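PDB 3KEB: probable thiol peroxidase from Chromobacterium violaceum, which probably reduces peroxides with the help of a redox-active thiol, as a thioredoxin-fold member of the redoxin family. Local coordinates for residues 19-24 with 139-144; 25-30 with 146-151. All blocks are in the same frame, centred on the assembly; numbering follows the deposited sequence. Where two conformers were deposited one is given.

Contact 1: residues 19-24 with 139-144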
# COMPACT_ATOMS: atom_id res chain seq x y z
N GLY A 19 15.65 -0.88 12.65
CA GLY A 19 15.76 -2.32 12.47
C GLY A 19 17.18 -2.71 12.12
O GLY A 19 18.02 -1.86 11.88
N ASP A 20 17.41 -4.00 11.99
CA ASP A 20 18.73 -4.56 11.68
C ASP A 20 18.81 -4.87 10.18
O ASP A 20 18.25 -5.84 9.69
CB ASP A 20 18.94 -5.85 12.45
CG ASP A 20 19.07 -5.63 13.97
OD1 ASP A 20 19.37 -4.49 14.40
OD2 ASP A 20 18.90 -6.61 14.72
N PHE A 21 19.56 -4.07 9.48
CA PHE A 21 19.67 -4.20 8.03
C PHE A 21 20.66 -5.33 7.76
O PHE A 21 21.72 -5.40 8.44
CB PHE A 21 20.17 -2.88 7.47
CG PHE A 21 20.30 -2.87 5.95
CD1 PHE A 21 19.20 -2.99 5.18
CD2 PHE A 21 21.52 -2.68 5.35
CE1 PHE A 21 19.31 -2.96 3.82
CE2 PHE A 21 21.65 -2.65 3.99
CZ PHE A 21 20.54 -2.79 3.22
N PRO A 22 20.31 -6.28 6.88
CA PRO A 22 21.24 -7.40 6.60
C PRO A 22 22.60 -6.96 6.07
O PRO A 22 22.71 -5.96 5.32
CB PRO A 22 20.51 -8.24 5.55
CG PRO A 22 19.07 -7.92 5.79
CD PRO A 22 19.05 -6.45 6.12
N ARG A 23 23.61 -7.69 6.49
CA ARG A 23 25.01 -7.39 6.16
C ARG A 23 25.65 -8.52 5.39
O ARG A 23 25.16 -9.66 5.42
CB ARG A 23 25.83 -7.17 7.43
CG ARG A 23 25.45 -5.91 8.17
CD ARG A 23 26.47 -5.61 9.28
NE ARG A 23 25.78 -5.23 10.50
CZ ARG A 23 26.35 -5.22 11.70
NH1 ARG A 23 27.63 -5.54 11.84
NH2 ARG A 23 25.63 -4.87 12.76
N LYS A 24 26.75 -8.21 4.72
CA LYS A 24 27.55 -9.19 4.01
C LYS A 24 27.79 -10.40 4.91
O LYS A 24 28.22 -10.24 6.07
CB LYS A 24 28.91 -8.56 3.61
CG LYS A 24 29.87 -9.59 3.03
CD LYS A 24 30.85 -9.03 1.94
CE LYS A 24 31.09 -10.13 0.80
NZ LYS A 24 30.93 -9.75 -0.71
N ALA A 139 16.73 0.62 -0.25
CA ALA A 139 17.88 -0.24 0.04
C ALA A 139 18.05 -1.28 -1.06
O ALA A 139 17.17 -1.51 -1.92
CB ALA A 139 17.75 -0.89 1.44
N ILE A 140 19.26 -1.79 -1.12
CA ILE A 140 19.57 -2.81 -2.11
C ILE A 140 20.34 -3.87 -1.45
O ILE A 140 21.20 -3.58 -0.62
CB ILE A 140 20.35 -2.26 -3.34
CG1 ILE A 140 20.53 -3.34 -4.40
CG2 ILE A 140 21.75 -1.64 -2.96
CD1 ILE A 140 20.89 -2.71 -5.83
N ILE A 141 20.04 -5.11 -1.81
CA ILE A 141 20.76 -6.28 -1.26
C ILE A 141 20.98 -7.31 -2.32
O ILE A 141 20.05 -7.79 -2.94
CB ILE A 141 19.93 -6.97 -0.16
CG1 ILE A 141 19.57 -6.01 0.96
CG2 ILE A 141 20.70 -8.21 0.43
CD1 ILE A 141 18.59 -6.61 1.98
N LEU A 142 22.25 -7.62 -2.56
CA LEU A 142 22.66 -8.68 -3.47
C LEU A 142 22.89 -9.94 -2.64
O LEU A 142 23.72 -9.95 -1.70
CB LEU A 142 23.96 -8.32 -4.17
CG LEU A 142 24.63 -9.39 -5.01
CD1 LEU A 142 23.79 -9.74 -6.25
CD2 LEU A 142 26.11 -8.96 -5.34
N ALA A 143 22.18 -11.01 -3.02
CA ALA A 143 22.28 -12.33 -2.35
C ALA A 143 22.46 -13.42 -3.38
O ALA A 143 21.95 -13.32 -4.52
CB ALA A 143 21.04 -12.64 -1.49
N ASP A 144 23.23 -14.43 -3.03
CA ASP A 144 23.40 -15.58 -3.92
C ASP A 144 22.23 -16.56 -3.84
O ASP A 144 21.24 -16.32 -3.15
CB ASP A 144 24.75 -16.25 -3.67
CG ASP A 144 24.91 -16.80 -2.28
OD1 ASP A 144 23.90 -17.16 -1.63
OD2 ASP A 144 26.10 -16.90 -1.86
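The aromatic ring of Phe21 extends from the 19-24 loop onto strand 139-143 and settles between Ala139 and Ile141, whose CB atoms both point toward the loop. CG stands anti to the backbone N (chi1 -178°), which directs the ring so that its far end touches the strand: CE1 lies 3.5 Å from CB of Ala139, and CZ is 4.1 Å from CG1 of Ile141. Both aliphatic groups meet the ring obliquely. Between them, the carbonyl O of Ile140 lies at the ring edge, near its plane, 4.0 Å from Phe21 CZ. Phe21 and Ile141 approach from opposite directions, whereas Pro22 crosses Ile141 at about a right angle, its CG 4.1 Å from the Ile141 CD1 methyl. The same methyl also lies 4.2 Å from Phe21 CE1. Apolar contact joins the two segments here, and the polar fastening lies alongside: Pro22 O accepts a hydrogen bond from Ser152 OG on strand 149-154, which Phe21 also touches. Ile140, pointing away from the loop, packs on Ile167 of helix 164-177. An irregular loop thus covers one face of an inner strand of the mixed sheet, with a helix on the other, in a thioredoxin-like alpha/beta fold.

Contact 2: residues 25-30 with 146-151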
# COMPACT_ATOMS: atom_id res chain seq x y z
N GLY A 25 27.54 -11.59 4.38
CA GLY A 25 27.73 -12.83 5.08
C GLY A 25 26.53 -13.36 5.84
O GLY A 25 26.53 -14.53 6.24
N ASP A 26 25.54 -12.51 6.05
CA ASP A 26 24.25 -12.92 6.62
C ASP A 26 23.42 -13.74 5.64
O ASP A 26 23.48 -13.53 4.41
CB ASP A 26 23.38 -11.71 7.03
CG ASP A 26 23.88 -10.92 8.19
OD1 ASP A 26 24.86 -11.34 8.87
OD2 ASP A 26 23.23 -9.87 8.47
N TYR A 27 22.63 -14.67 6.18
CA TYR A 27 21.53 -15.29 5.43
C TYR A 27 20.34 -14.32 5.49
O TYR A 27 20.10 -13.70 6.53
CB TYR A 27 21.15 -16.65 6.02
CG TYR A 27 22.10 -17.77 5.67
CD1 TYR A 27 21.91 -18.56 4.52
CD2 TYR A 27 23.17 -18.06 6.46
CE1 TYR A 27 22.77 -19.62 4.22
CE2 TYR A 27 24.03 -19.11 6.15
CZ TYR A 27 23.82 -19.87 5.02
OH TYR A 27 24.69 -20.90 4.73
N LEU A 28 19.67 -14.12 4.35
CA LEU A 28 18.48 -13.26 4.32
C LEU A 28 17.46 -13.66 5.35
O LEU A 28 17.16 -14.90 5.56
CB LEU A 28 17.84 -13.23 2.94
CG LEU A 28 18.59 -12.64 1.74
CD1 LEU A 28 17.96 -13.09 0.45
CD2 LEU A 28 18.69 -11.11 1.82
N PRO A 29 16.89 -12.66 6.04
CA PRO A 29 15.71 -12.97 6.88
C PRO A 29 14.55 -13.47 6.05
O PRO A 29 14.37 -13.03 4.92
CB PRO A 29 15.36 -11.62 7.55
CG PRO A 29 16.65 -10.89 7.60
CD PRO A 29 17.30 -11.26 6.23
N SER A 30 13.77 -14.40 6.62
CA SER A 30 12.62 -14.92 5.96
C SER A 30 11.63 -13.79 5.79
O SER A 30 11.65 -12.80 6.51
CB SER A 30 12.00 -16.06 6.75
OG SER A 30 11.53 -15.55 7.98
N ALA A 146 22.02 -19.31 -2.34
CA ALA A 146 21.87 -19.79 -0.97
C ALA A 146 21.28 -18.73 -0.01
O ALA A 146 21.19 -18.96 1.21
CB ALA A 146 23.30 -20.25 -0.43
N ASN A 147 20.90 -17.59 -0.55
CA ASN A 147 20.40 -16.43 0.19
C ASN A 147 21.40 -15.84 1.17
O ASN A 147 21.03 -15.20 2.13
CB ASN A 147 19.04 -16.71 0.85
CG ASN A 147 17.98 -17.05 -0.19
OD1 ASN A 147 17.93 -16.44 -1.32
ND2 ASN A 147 17.20 -18.06 0.10
N VAL A 148 22.68 -15.99 0.88
CA VAL A 148 23.72 -15.29 1.61
C VAL A 148 23.97 -13.95 0.97
O VAL A 148 24.11 -13.84 -0.27
CB VAL A 148 25.02 -16.13 1.67
CG1 VAL A 148 26.16 -15.29 2.19
CG2 VAL A 148 24.78 -17.33 2.54
N VAL A 149 24.06 -12.92 1.82
CA VAL A 149 24.29 -11.54 1.38
C VAL A 149 25.74 -11.31 0.98
O VAL A 149 26.67 -11.63 1.74
CB VAL A 149 23.86 -10.55 2.50
CG1 VAL A 149 24.12 -9.07 2.11
CG2 VAL A 149 22.35 -10.68 2.78
N HIS A 150 25.94 -10.77 -0.24
CA HIS A 150 27.30 -10.35 -0.74
C HIS A 150 27.54 -8.83 -0.73
O HIS A 150 28.69 -8.35 -0.62
CB HIS A 150 27.50 -10.84 -2.18
CG HIS A 150 27.66 -12.32 -2.29
ND1 HIS A 150 28.82 -12.92 -2.74
CD2 HIS A 150 26.81 -13.33 -1.99
CE1 HIS A 150 28.67 -14.23 -2.71
NE2 HIS A 150 27.46 -14.50 -2.26
N TYR A 151 26.46 -8.06 -0.76
CA TYR A 151 26.51 -6.61 -0.72
C TYR A 151 25.17 -6.09 -0.21
O TYR A 151 24.10 -6.60 -0.63
CB TYR A 151 26.75 -6.05 -2.17
CG TYR A 151 26.75 -4.59 -2.20
CD1 TYR A 151 27.90 -3.90 -1.94
CD2 TYR A 151 25.56 -3.86 -2.43
CE1 TYR A 151 27.91 -2.49 -1.94
CE2 TYR A 151 25.56 -2.45 -2.43
CZ TYR A 151 26.75 -1.78 -2.20
OH TYR A 151 26.83 -0.40 -2.18
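A single beta bridge, Tyr27 with Val148, ties the irregular 25-30 segment to the residues that lead into strand 149-154 of the central sheet. The CA atoms of the bridged residues are 4.4 Å apart; two main-chain hydrogen bonds flank this antiparallel, non-hydrogen-bonded pair, and a third follows from Gly25. Leu28 N donates to Asn147 O, and Val149 N to Asp26 O over 2.7 Å. Gly25 N donates to Val149 O at 2.8 Å. CA-H...O contacts from Val148 to Asp26 O and from Tyr27 to Asn147 O give each of these oxygens a second, weaker neighbour.

The side chains of the bridged pair also meet. Val148 CG2, anti to the carbonyl carbon, is set over one face of the Tyr27 ring in a CH-pi contact, 3.6 Å from the centroid and shifted toward the rim. At the ring edge, near its plane, Ala146 O lies 3.4 Å from CD1 of Tyr27. Leu28 divides its two methyls: CD1 lies against Asn147, 3.8 Å from its CB, while CD2 meets Val149 CG2, also at 3.8 Å, and both partners are crossed at about a right angle. The carboxylate of Asp26 turns back on its own loop, where OD2 accepts a hydrogen bond from Arg23 N.

Leu28 and Val149 continue inward to Ile141 on strand 139-143, with Leu28 also touching Ala143, Leu43 and Tyr123. Past Val149, His150 and Tyr151 both face Leu142 in a classic beta bulge, and the Tyr151 side chain packs against helix 164-177.

How the contacts relate
Contacts 1 and 2 are consecutive parts of one seam, their centres 7 Å apart on the same side of the chain's centre. The loop between strands 13-16 and 32-35 supplies 19-24 and then 25-30; more than a hundred residues later come 139-144 and 146-151, so the segments alternate along the chain. Strands 139-143 and 149-154 are sequential antiparallel neighbours, and the backbone of Leu142 pairs with His150 between them. NZ of Lys24, from the first loop segment, donates a hydrogen bond to His150 O at 2.6 Å, while Arg23 O packs on Val149. The N-terminal loop is thereby laid across the 139-143/149-154 hairpin at one margin of the redoxin sheet.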